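Metallopeptidase containing co-catalytic metalloactive site (Shewanella denitrificans OS217, PDB 3B2Y) probably acts as a metal-dependent carboxypeptidase of the M14 family, which normally uses zinc, and binds nickel in this crystal. Local coordinates at residues Ala80-Leu90 and Leu103-Phe114; His170-Tyr181 and Ala242-Glu251. All coordinates share one frame; numbering follows the deposited sequence.

Interaction 1. Residues Ala80-Leu90 and Leu103-Phe114; sequences AAGPWGMLHFL and LSLLPLVNPTGF
Leu105 of strand 103-106 and Met86 of helix 81-90, the latter a selenomethionine, slide past each other in opposite directions in this buried, largely apolar interface without a hydrogen bond between the segments. Traced outward from the backbone, Leu105 first sets its CB 4.0 Å from Met86 SE. At its fork the two methyls part: CD2 stays on the selenium, with Leu105 CD2 also 4.0 Å from Met86 SE, while CD1 meets Leu90 tip to tip. That last pair is tight, Leu105 CD1 to Leu90 CD2 measuring 3.5 Å. Met86 has CG anti to its backbone N (chi1 -158°) and is extended at chi2, which brings Met86 SE to 3.7 Å from Pro107 CA; the bend at chi3 (-54°) then turns CE along the same residue. One helical turn on from Met86, the edge of the Phe89 ring meets Leu103 CD2.

Beyond the strand end, Pro83 rests its ring on the loop that follows, its CB 3.4 Å from Pro107 O and its CG beside Phe114 CE1. Trp84 crosses Phe114 at about a right angle as a side chain, yet the ring planes differ by just 33°, and Trp84 NE1 comes to 3.4 Å from Phe114 CZ at the phenyl edge. The indole N-H is spent elsewhere, on Ser22 O. Leu108 CD2 lies over one face of the Phe114 ring. The short helix that carries Phe114 is N-capped by Asn110, whose OD1 accepts from Gly113 N.

The contact closes a beta-alpha-beta crossover of strand 68-73, helix 81-92 and strand 102-106. Met86 reaches both strands, touching Ile71 and Ser73 as well; helix 253-271 packs against Ala81 and Phe89, and helix 25-39 against Pro83 and Pro111.

Interaction 2. Residues His170-Tyr181 and Ala242-Glu251; sequences HEDVLMNETYVY and AACSETPGQE. With NI (nickel (II) ion), chain C.
Tyr179 chi1 (60°), with CG between the backbone N and carbonyl carbon, swings the phenol ring under Glu246 CB in a CH-pi contact, while Glu246 chi1 (-67°) and chi2 (-80°) carry CG along the ring and the carboxylate back toward His170. Strand 242-248 lies inside the mixed sheet of the M14 peptidase fold, parallel to strand 170-172 on one side and antiparallel to strand 179-181 on the other. Paired with His170 in the parallel bridge, and on the same face, is Glu246, the predicted proton donor/acceptor. His170 ND1 binds nickel at 2.2 Å together with His76 and Glu79. Water 2, bound to the same metal, lies 2.9 Å from Glu246 OE2. Cys244 SG lies oblique to the His170 ring, 3.3 Å from His170 CD2. The carbonyl O of Glu246 accepts from both Thr178 OG1 and Tyr179 N.

Thr247 OG1 donates to Glu171 OE1 from the anti side, and Arg256 forms a salt bridge with that oxygen. Beyond the strand ends, Gln250 NE2 donates to Val173 O, which lies in the amide plane of Gln250. On the face of His170 and Glu246, Tyr179 OH donates a hydrogen bond to the anti lone pair of Asp172 OD2 at 2.7 Å.

Interaction 1 is deep core and interaction 2 is only partly buried, running from the metal site out to exposed Asn176 and Gln250. Both belong to the same mixed sheet: residues 103-114 begin on one of its outermost strands and are packed by a covering helix, whereas residues 170-181 and 242-251 contribute neighbouring strands within it. Accordingly the first is joined mainly by apolar side chains, the second by backbone hydrogen bonds, a carboxylate-hydroxyl bond and bridging waters, with nickel held at its edge by His170. They meet at Ala81, whose N probably donates to Glu171 OE2 (3.0 Å), linking residues 80-90 to the strand that carries His170.

Interaction 1. Residues Ala80-Leu90 and Leu103-Phe114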
loop_
_atom_site.group_PDB
_atom_site.type_symbol
_atom_site.label_atom_id
_atom_site.label_comp_id
_atom_site.label_asym_id
_atom_site.label_seq_id
_atom_site.Cartn_x
_atom_site.Cartn_y
_atom_site.Cartn_z
ATOM N N ALA A 80 8.886 4.750 -1.753
ATOM C CA ALA A 80 9.498 3.979 -0.656
ATOM C C ALA A 80 8.885 4.217 0.739
ATOM O O ALA A 80 8.984 3.349 1.650
ATOM C CB ALA A 80 11.038 4.195 -0.636
ATOM N N ALA A 81 8.199 5.344 0.916
ATOM C CA ALA A 81 7.510 5.626 2.171
ATOM C C ALA A 81 6.392 4.657 2.509
ATOM O O ALA A 81 5.987 4.529 3.677
ATOM C CB ALA A 81 6.931 7.107 2.203
ATOM N N GLY A 82 5.854 3.988 1.496
ATOM C CA GLY A 82 4.853 2.960 1.755
ATOM C C GLY A 82 5.382 1.762 2.562
ATOM O O GLY A 82 4.927 1.494 3.667
ATOM N N PRO A 83 6.328 1.008 1.993
ATOM C CA PRO A 83 6.807 -0.173 2.701
ATOM C C PRO A 83 7.444 0.205 4.053
ATOM O O PRO A 83 7.181 -0.462 5.058
ATOM C CB PRO A 83 7.799 -0.787 1.726
ATOM C CG PRO A 83 7.381 -0.243 0.428
ATOM C CD PRO A 83 6.974 1.134 0.685
ATOM N N TRP A 84 8.199 1.317 4.114
ATOM C CA TRP A 84 8.743 1.753 5.415
ATOM C C TRP A 84 7.619 2.246 6.377
ATOM O O TRP A 84 7.728 2.058 7.587
ATOM C CB TRP A 84 9.861 2.807 5.291
ATOM C CG TRP A 84 11.099 2.300 4.628
ATOM C CD1 TRP A 84 11.459 2.508 3.368
ATOM C CD2 TRP A 84 12.110 1.497 5.224
ATOM N NE1 TRP A 84 12.663 1.904 3.101
ATOM C CE2 TRP A 84 13.094 1.277 4.240
ATOM C CE3 TRP A 84 12.287 0.936 6.502
ATOM C CZ2 TRP A 84 14.184 0.474 4.469
ATOM C CZ3 TRP A 84 13.405 0.163 6.748
ATOM C CH2 TRP A 84 14.368 -0.030 5.742
ATOM N N GLY A 85 6.570 2.861 5.804
ATOM C CA GLY A 85 5.349 3.246 6.532
ATOM C C GLY A 85 4.712 2.039 7.183
ATOM O O GLY A 85 4.322 2.083 8.366
HETATM N N MSE A 86 4.649 0.927 6.456
HETATM C CA MSE A 86 4.102 -0.293 7.042
HETATM C C MSE A 86 4.927 -0.849 8.176
HETATM O O MSE A 86 4.402 -1.333 9.155
HETATM C CB MSE A 86 3.892 -1.356 5.977
HETATM C CG MSE A 86 2.854 -2.405 6.441
HETATM SE SE MSE A 86 2.534 -3.704 5.028
HETATM C CE MSE A 86 2.093 -2.360 3.612
ATOM N N LEU A 87 6.240 -0.823 8.026
ATOM C CA LEU A 87 7.130 -1.244 9.086
ATOM C C LEU A 87 6.971 -0.400 10.354
ATOM O O LEU A 87 7.009 -0.938 11.480
ATOM C CB LEU A 87 8.565 -1.256 8.576
ATOM C CG LEU A 87 9.661 -1.878 9.398
ATOM C CD1 LEU A 87 9.259 -3.266 9.907
ATOM C CD2 LEU A 87 10.868 -1.954 8.473
ATOM N N HIS A 88 6.771 0.911 10.187
ATOM C CA HIS A 88 6.531 1.835 11.290
ATOM C C HIS A 88 5.207 1.476 11.989
ATOM O O HIS A 88 5.135 1.349 13.209
ATOM C CB HIS A 88 6.493 3.287 10.736
ATOM C CG HIS A 88 6.367 4.347 11.785
ATOM N ND1 HIS A 88 5.147 4.900 12.129
ATOM C CD2 HIS A 88 7.288 4.947 12.572
ATOM C CE1 HIS A 88 5.330 5.801 13.081
ATOM N NE2 HIS A 88 6.618 5.847 13.369
ATOM N N PHE A 89 4.215 1.167 11.161
ATOM C CA PHE A 89 2.886 0.768 11.599
ATOM C C PHE A 89 2.967 -0.516 12.421
ATOM O O PHE A 89 2.471 -0.560 13.517
ATOM C CB PHE A 89 2.001 0.628 10.379
ATOM C CG PHE A 89 0.657 0.104 10.658
ATOM C CD1 PHE A 89 -0.232 0.852 11.381
ATOM C CD2 PHE A 89 0.278 -1.136 10.174
ATOM C CE1 PHE A 89 -1.490 0.360 11.649
ATOM C CE2 PHE A 89 -0.993 -1.622 10.422
ATOM C CZ PHE A 89 -1.862 -0.874 11.154
ATOM N N LEU A 90 3.657 -1.507 11.901
ATOM C CA LEU A 90 3.896 -2.807 12.572
ATOM C C LEU A 90 4.630 -2.664 13.894
ATOM O O LEU A 90 4.300 -3.321 14.897
ATOM C CB LEU A 90 4.708 -3.724 11.675
ATOM C CG LEU A 90 3.946 -4.183 10.445
ATOM C CD1 LEU A 90 4.780 -5.165 9.678
ATOM C CD2 LEU A 90 2.574 -4.754 10.784
ATOM N N LEU A 103 -5.985 -9.388 9.688
ATOM C CA LEU A 103 -5.221 -8.373 8.925
ATOM C C LEU A 103 -4.181 -9.105 8.096
ATOM O O LEU A 103 -3.454 -9.964 8.610
ATOM C CB LEU A 103 -4.579 -7.321 9.828
ATOM C CG LEU A 103 -3.800 -6.147 9.171
ATOM C CD1 LEU A 103 -4.683 -5.409 8.146
ATOM C CD2 LEU A 103 -3.349 -5.145 10.192
ATOM N N SER A 104 -4.213 -8.838 6.799
ATOM C CA SER A 104 -3.199 -9.353 5.869
ATOM C C SER A 104 -2.330 -8.218 5.382
ATOM O O SER A 104 -2.802 -7.112 5.236
ATOM C CB SER A 104 -3.921 -10.081 4.767
ATOM O OG SER A 104 -4.614 -11.247 5.295
ATOM N N LEU A 105 -1.037 -8.491 5.187
ATOM C CA LEU A 105 -0.041 -7.460 4.818
ATOM C C LEU A 105 0.813 -7.933 3.629
ATOM O O LEU A 105 1.218 -9.070 3.577
ATOM C CB LEU A 105 0.859 -7.188 6.009
ATOM C CG LEU A 105 0.160 -6.764 7.290
ATOM C CD1 LEU A 105 1.122 -6.877 8.458
ATOM C CD2 LEU A 105 -0.387 -5.362 7.114
ATOM N N LEU A 106 0.927 -7.107 2.620
ATOM C CA LEU A 106 1.700 -7.354 1.385
ATOM C C LEU A 106 2.663 -6.141 1.258
ATOM O O LEU A 106 2.409 -5.183 0.563
ATOM C CB LEU A 106 0.721 -7.525 0.215
ATOM C CG LEU A 106 1.112 -8.054 -1.132
ATOM C CD1 LEU A 106 1.529 -9.536 -1.018
ATOM C CD2 LEU A 106 -0.128 -7.970 -2.025
ATOM N N PRO A 107 3.757 -6.167 2.020
ATOM C CA PRO A 107 4.558 -5.000 2.278
ATOM C C PRO A 107 5.336 -4.502 1.061
ATOM O O PRO A 107 5.656 -3.328 0.989
ATOM C CB PRO A 107 5.610 -5.506 3.312
ATOM C CG PRO A 107 5.078 -6.710 3.861
ATOM C CD PRO A 107 4.215 -7.332 2.774
ATOM N N LEU A 108 5.708 -5.402 0.160
ATOM C CA LEU A 108 6.670 -5.053 -0.884
ATOM C C LEU A 108 6.500 -5.924 -2.117
ATOM O O LEU A 108 7.092 -6.991 -2.194
ATOM C CB LEU A 108 8.087 -5.185 -0.364
ATOM C CG LEU A 108 9.248 -4.805 -1.311
ATOM C CD1 LEU A 108 9.008 -3.368 -1.970
ATOM C CD2 LEU A 108 10.649 -4.906 -0.590
ATOM N N VAL A 109 5.703 -5.461 -3.071
ATOM C CA VAL A 109 5.360 -6.221 -4.264
ATOM C C VAL A 109 6.461 -6.174 -5.369
ATOM O O VAL A 109 6.653 -7.138 -6.123
ATOM C CB VAL A 109 4.037 -5.711 -4.770
ATOM C CG1 VAL A 109 3.716 -6.216 -6.180
ATOM C CG2 VAL A 109 2.925 -6.035 -3.751
ATOM N N ASN A 110 7.240 -5.097 -5.365
ATOM C CA ASN A 110 8.238 -4.814 -6.378
ATOM C C ASN A 110 9.669 -4.643 -5.759
ATOM O O ASN A 110 10.209 -3.561 -5.656
ATOM C CB ASN A 110 7.857 -3.545 -7.080
ATOM C CG ASN A 110 8.808 -3.170 -8.217
ATOM O OD1 ASN A 110 9.684 -3.924 -8.650
ATOM N ND2 ASN A 110 8.599 -1.960 -8.728
ATOM N N PRO A 111 10.235 -5.728 -5.269
ATOM C CA PRO A 111 11.569 -5.534 -4.628
ATOM C C PRO A 111 12.666 -5.097 -5.543
ATOM O O PRO A 111 13.537 -4.334 -5.107
ATOM C CB PRO A 111 11.868 -6.945 -4.111
ATOM C CG PRO A 111 11.041 -7.852 -4.971
ATOM C CD PRO A 111 9.763 -7.089 -5.118
ATOM N N THR A 112 12.654 -5.484 -6.819
ATOM C CA THR A 112 13.732 -5.021 -7.731
ATOM C C THR A 112 13.687 -3.472 -7.987
ATOM O O THR A 112 14.718 -2.824 -7.952
ATOM C CB THR A 112 13.793 -5.819 -9.012
ATOM O OG1 THR A 112 12.659 -5.546 -9.841
ATOM C CG2 THR A 112 13.919 -7.318 -8.693
ATOM N N GLY A 113 12.484 -2.921 -8.121
ATOM C CA GLY A 113 12.250 -1.489 -8.245
ATOM C C GLY A 113 12.603 -0.755 -6.953
ATOM O O GLY A 113 13.215 0.324 -6.995
ATOM N N PHE A 114 12.225 -1.328 -5.815
ATOM C CA PHE A 114 12.501 -0.775 -4.494
ATOM C C PHE A 114 14.034 -0.637 -4.302
ATOM O O PHE A 114 14.495 0.393 -3.857
ATOM C CB PHE A 114 11.866 -1.650 -3.437
ATOM C CG PHE A 114 12.055 -1.184 -2.028
ATOM C CD1 PHE A 114 11.166 -0.285 -1.449
ATOM C CD2 PHE A 114 13.060 -1.718 -1.246
ATOM C CE1 PHE A 114 11.295 0.085 -0.110
ATOM C CE2 PHE A 114 13.198 -1.351 0.084
ATOM C CZ PHE A 114 12.301 -0.442 0.648
#

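Interaction 2. Residues His170-Tyr181 and Ala242-Glu251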
loop_
_atom_site.group_PDB
_atom_site.type_symbol
_atom_site.label_atom_id
_atom_site.label_comp_id
_atom_site.label_asym_id
_atom_site.label_seq_id
_atom_site.Cartn_x
_atom_site.Cartn_y
_atom_site.Cartn_z
ATOM N N HIS A 170 0.540 4.226 -1.668
ATOM C CA HIS A 170 1.369 4.823 -2.682
ATOM C C HIS A 170 1.924 6.228 -2.375
ATOM O O HIS A 170 1.612 6.895 -1.372
ATOM C CB HIS A 170 0.563 4.894 -4.000
ATOM C CG HIS A 170 0.324 3.546 -4.643
ATOM N ND1 HIS A 170 0.836 3.191 -5.880
ATOM C CD2 HIS A 170 -0.418 2.495 -4.230
ATOM C CE1 HIS A 170 0.461 1.953 -6.166
ATOM N NE2 HIS A 170 -0.316 1.515 -5.191
ATOM N N GLU A 171 2.740 6.704 -3.292
ATOM C CA GLU A 171 3.189 8.067 -3.226
ATOM C C GLU A 171 3.144 8.671 -4.606
ATOM O O GLU A 171 3.289 7.986 -5.616
ATOM C CB GLU A 171 4.615 8.181 -2.703
ATOM C CG GLU A 171 4.982 7.446 -1.398
ATOM C CD GLU A 171 6.181 8.124 -0.710
ATOM O OE1 GLU A 171 5.942 9.162 -0.038
ATOM O OE2 GLU A 171 7.346 7.601 -0.812
ATOM N N ASP A 172 3.016 9.964 -4.638
ATOM C CA ASP A 172 3.109 10.700 -5.883
ATOM C C ASP A 172 4.402 11.516 -5.794
ATOM O O ASP A 172 4.466 12.582 -5.138
ATOM C CB ASP A 172 1.871 11.538 -6.085
ATOM C CG ASP A 172 1.797 12.150 -7.492
ATOM O OD1 ASP A 172 2.873 12.458 -8.046
ATOM O OD2 ASP A 172 0.664 12.323 -8.012
ATOM N N VAL A 173 5.419 11.044 -6.506
ATOM C CA VAL A 173 6.816 11.421 -6.184
ATOM C C VAL A 173 7.128 12.887 -6.384
ATOM O O VAL A 173 7.975 13.451 -5.696
ATOM C CB VAL A 173 7.855 10.522 -6.956
ATOM C CG1 VAL A 173 7.815 10.805 -8.457
ATOM C CG2 VAL A 173 9.254 10.735 -6.423
ATOM N N LEU A 174 6.451 13.505 -7.330
ATOM C CA LEU A 174 6.706 14.887 -7.654
ATOM C C LEU A 174 5.771 15.860 -6.925
ATOM O O LEU A 174 5.949 17.094 -6.976
ATOM C CB LEU A 174 6.625 15.035 -9.188
ATOM C CG LEU A 174 7.577 14.227 -10.051
ATOM C CD1 LEU A 174 7.516 14.697 -11.506
ATOM C CD2 LEU A 174 9.030 14.249 -9.546
HETATM N N MSE A 175 4.807 15.329 -6.185
HETATM C CA MSE A 175 3.785 16.162 -5.517
HETATM C C MSE A 175 4.304 16.735 -4.205
HETATM O O MSE A 175 5.183 16.133 -3.577
HETATM C CB MSE A 175 2.515 15.339 -5.216
HETATM C CG MSE A 175 1.655 15.094 -6.418
HETATM SE SE MSE A 175 0.842 16.751 -6.984
HETATM C CE MSE A 175 -0.664 16.747 -5.734
ATOM N N ASN A 176 3.787 17.904 -3.819
ATOM C CA ASN A 176 3.915 18.420 -2.430
ATOM C C ASN A 176 2.650 18.290 -1.565
ATOM O O ASN A 176 2.723 18.468 -0.351
ATOM C CB ASN A 176 4.341 19.892 -2.425
ATOM C CG ASN A 176 5.791 20.070 -2.799
ATOM O OD1 ASN A 176 6.677 20.003 -1.934
ATOM N ND2 ASN A 176 6.047 20.241 -4.086
ATOM N N GLU A 177 1.523 17.969 -2.201
ATOM C CA GLU A 177 0.221 17.865 -1.573
ATOM C C GLU A 177 -0.243 16.416 -1.605
ATOM O O GLU A 177 0.254 15.625 -2.419
ATOM C CB GLU A 177 -0.782 18.734 -2.339
ATOM C CG GLU A 177 -0.607 20.241 -2.149
ATOM C CD GLU A 177 -1.270 21.026 -3.261
ATOM O OE1 GLU A 177 -1.334 20.509 -4.415
ATOM O OE2 GLU A 177 -1.692 22.173 -2.995
ATOM N N THR A 178 -1.168 16.068 -0.703
ATOM C CA THR A 178 -1.667 14.714 -0.599
ATOM C C THR A 178 -3.106 14.480 -1.122
ATOM O O THR A 178 -3.947 15.398 -1.249
ATOM C CB THR A 178 -1.561 14.243 0.865
ATOM O OG1 THR A 178 -1.711 12.828 0.947
ATOM C CG2 THR A 178 -2.661 14.940 1.730
ATOM N N TYR A 179 -3.395 13.199 -1.407
ATOM C CA TYR A 179 -4.743 12.866 -1.835
ATOM C C TYR A 179 -4.929 11.375 -1.690
ATOM O O TYR A 179 -3.995 10.684 -1.329
ATOM C CB TYR A 179 -5.054 13.374 -3.268
ATOM C CG TYR A 179 -4.159 12.823 -4.333
ATOM C CD1 TYR A 179 -2.895 13.359 -4.560
ATOM C CD2 TYR A 179 -4.579 11.764 -5.137
ATOM C CE1 TYR A 179 -2.061 12.853 -5.552
ATOM C CE2 TYR A 179 -3.766 11.274 -6.158
ATOM C CZ TYR A 179 -2.501 11.811 -6.354
ATOM O OH TYR A 179 -1.691 11.290 -7.343
ATOM N N VAL A 180 -6.165 10.941 -1.900
ATOM C CA VAL A 180 -6.537 9.568 -1.757
ATOM C C VAL A 180 -7.490 9.157 -2.892
ATOM O O VAL A 180 -8.436 9.877 -3.222
ATOM C CB VAL A 180 -7.212 9.306 -0.403
ATOM C CG1 VAL A 180 -8.566 10.097 -0.251
ATOM C CG2 VAL A 180 -7.477 7.840 -0.297
ATOM N N TYR A 181 -7.236 8.009 -3.500
ATOM C CA TYR A 181 -8.241 7.379 -4.355
ATOM C C TYR A 181 -9.162 6.546 -3.484
ATOM O O TYR A 181 -8.691 5.837 -2.622
ATOM C CB TYR A 181 -7.578 6.395 -5.307
ATOM C CG TYR A 181 -6.686 6.974 -6.351
ATOM C CD1 TYR A 181 -5.335 7.203 -6.106
ATOM C CD2 TYR A 181 -7.176 7.235 -7.607
ATOM C CE1 TYR A 181 -4.523 7.695 -7.080
ATOM C CE2 TYR A 181 -6.373 7.706 -8.598
ATOM C CZ TYR A 181 -5.054 7.945 -8.347
ATOM O OH TYR A 181 -4.275 8.457 -9.378
ATOM N N ALA A 242 -12.233 0.220 -0.684
ATOM C CA ALA A 242 -10.839 0.292 -1.047
ATOM C C ALA A 242 -10.345 1.699 -1.072
ATOM O O ALA A 242 -11.062 2.632 -1.421
ATOM C CB ALA A 242 -10.529 -0.443 -2.426
ATOM N N ALA A 243 -9.063 1.843 -0.796
ATOM C CA ALA A 243 -8.435 3.154 -0.965
ATOM C C ALA A 243 -6.988 3.012 -1.398
ATOM O O ALA A 243 -6.349 2.034 -1.146
ATOM C CB ALA A 243 -8.522 3.990 0.332
ATOM N N CYS A 244 -6.500 4.030 -2.079
ATOM C CA CYS A 244 -5.081 4.121 -2.391
ATOM C C CYS A 244 -4.626 5.485 -1.918
ATOM O O CYS A 244 -5.087 6.508 -2.462
ATOM C CB CYS A 244 -4.915 3.959 -3.887
ATOM S SG CYS A 244 -3.248 4.231 -4.491
ATOM N N SER A 245 -3.818 5.527 -0.862
ATOM C CA SER A 245 -3.310 6.821 -0.412
ATOM C C SER A 245 -2.131 7.223 -1.280
ATOM O O SER A 245 -1.360 6.374 -1.788
ATOM C CB SER A 245 -2.927 6.781 1.052
ATOM O OG SER A 245 -2.112 5.677 1.333
ATOM N N GLU A 246 -1.965 8.526 -1.433
ATOM C CA GLU A 246 -0.857 9.086 -2.180
ATOM C C GLU A 246 -0.193 10.173 -1.329
ATOM O O GLU A 246 -0.711 11.324 -1.282
ATOM C CB GLU A 246 -1.372 9.724 -3.464
ATOM C CG GLU A 246 -1.936 8.736 -4.492
ATOM C CD GLU A 246 -0.862 8.029 -5.302
ATOM O OE1 GLU A 246 0.344 8.304 -5.096
ATOM O OE2 GLU A 246 -1.236 7.181 -6.148
ATOM N N THR A 247 0.913 9.825 -0.664
ATOM C CA THR A 247 1.744 10.842 0.015
ATOM C C THR A 247 2.678 11.569 -1.000
ATOM O O THR A 247 3.085 10.991 -2.031
ATOM C CB THR A 247 2.486 10.237 1.234
ATOM O OG1 THR A 247 3.171 9.039 0.849
ATOM C CG2 THR A 247 1.483 9.885 2.387
ATOM N N PRO A 248 2.992 12.853 -0.751
ATOM C CA PRO A 248 3.815 13.661 -1.651
ATOM C C PRO A 248 5.305 13.357 -1.525
ATOM O O PRO A 248 5.873 13.515 -0.432
ATOM C CB PRO A 248 3.547 15.089 -1.182
ATOM C CG PRO A 248 3.039 14.954 0.232
ATOM C CD PRO A 248 2.495 13.612 0.408
ATOM N N GLY A 249 5.939 12.974 -2.626
ATOM C CA GLY A 249 7.349 12.565 -2.579
ATOM C C GLY A 249 8.365 13.685 -2.411
ATOM O O GLY A 249 9.568 13.437 -2.122
ATOM N N GLN A 250 7.908 14.917 -2.632
ATOM C CA GLN A 250 8.768 16.085 -2.501
ATOM C C GLN A 250 8.814 16.611 -1.084
ATOM O O GLN A 250 9.418 17.632 -0.845
ATOM C CB GLN A 250 8.315 17.189 -3.474
ATOM C CG GLN A 250 8.587 16.791 -4.913
ATOM C CD GLN A 250 10.032 16.406 -5.107
ATOM O OE1 GLN A 250 10.935 17.224 -4.869
ATOM N NE2 GLN A 250 10.273 15.146 -5.495
ATOM N N GLU A 251 8.160 15.915 -0.163
ATOM C CA GLU A 251 8.150 16.264 1.233
ATOM C C GLU A 251 9.106 15.355 2.028
ATOM O O GLU A 251 9.756 14.488 1.455
ATOM C CB GLU A 251 6.703 16.220 1.765
ATOM C CG GLU A 251 5.977 17.567 1.597
ATOM C CD GLU A 251 6.475 18.649 2.583
ATOM O OE1 GLU A 251 7.661 19.041 2.520
ATOM O OE2 GLU A 251 5.679 19.112 3.436
HETATM NI NI NI C . 2.262 4.407 -7.101
HETATM O O HOH W 1 0.223 6.588 0.903
HETATM O O HOH W 2 1.470 6.568 -7.038
HETATM O O HOH W 3 0.707 13.081 -3.324
HETATM O O HOH W 4 -1.758 8.931 -8.463
HETATM O O HOH W 5 1.191 4.950 -8.461
#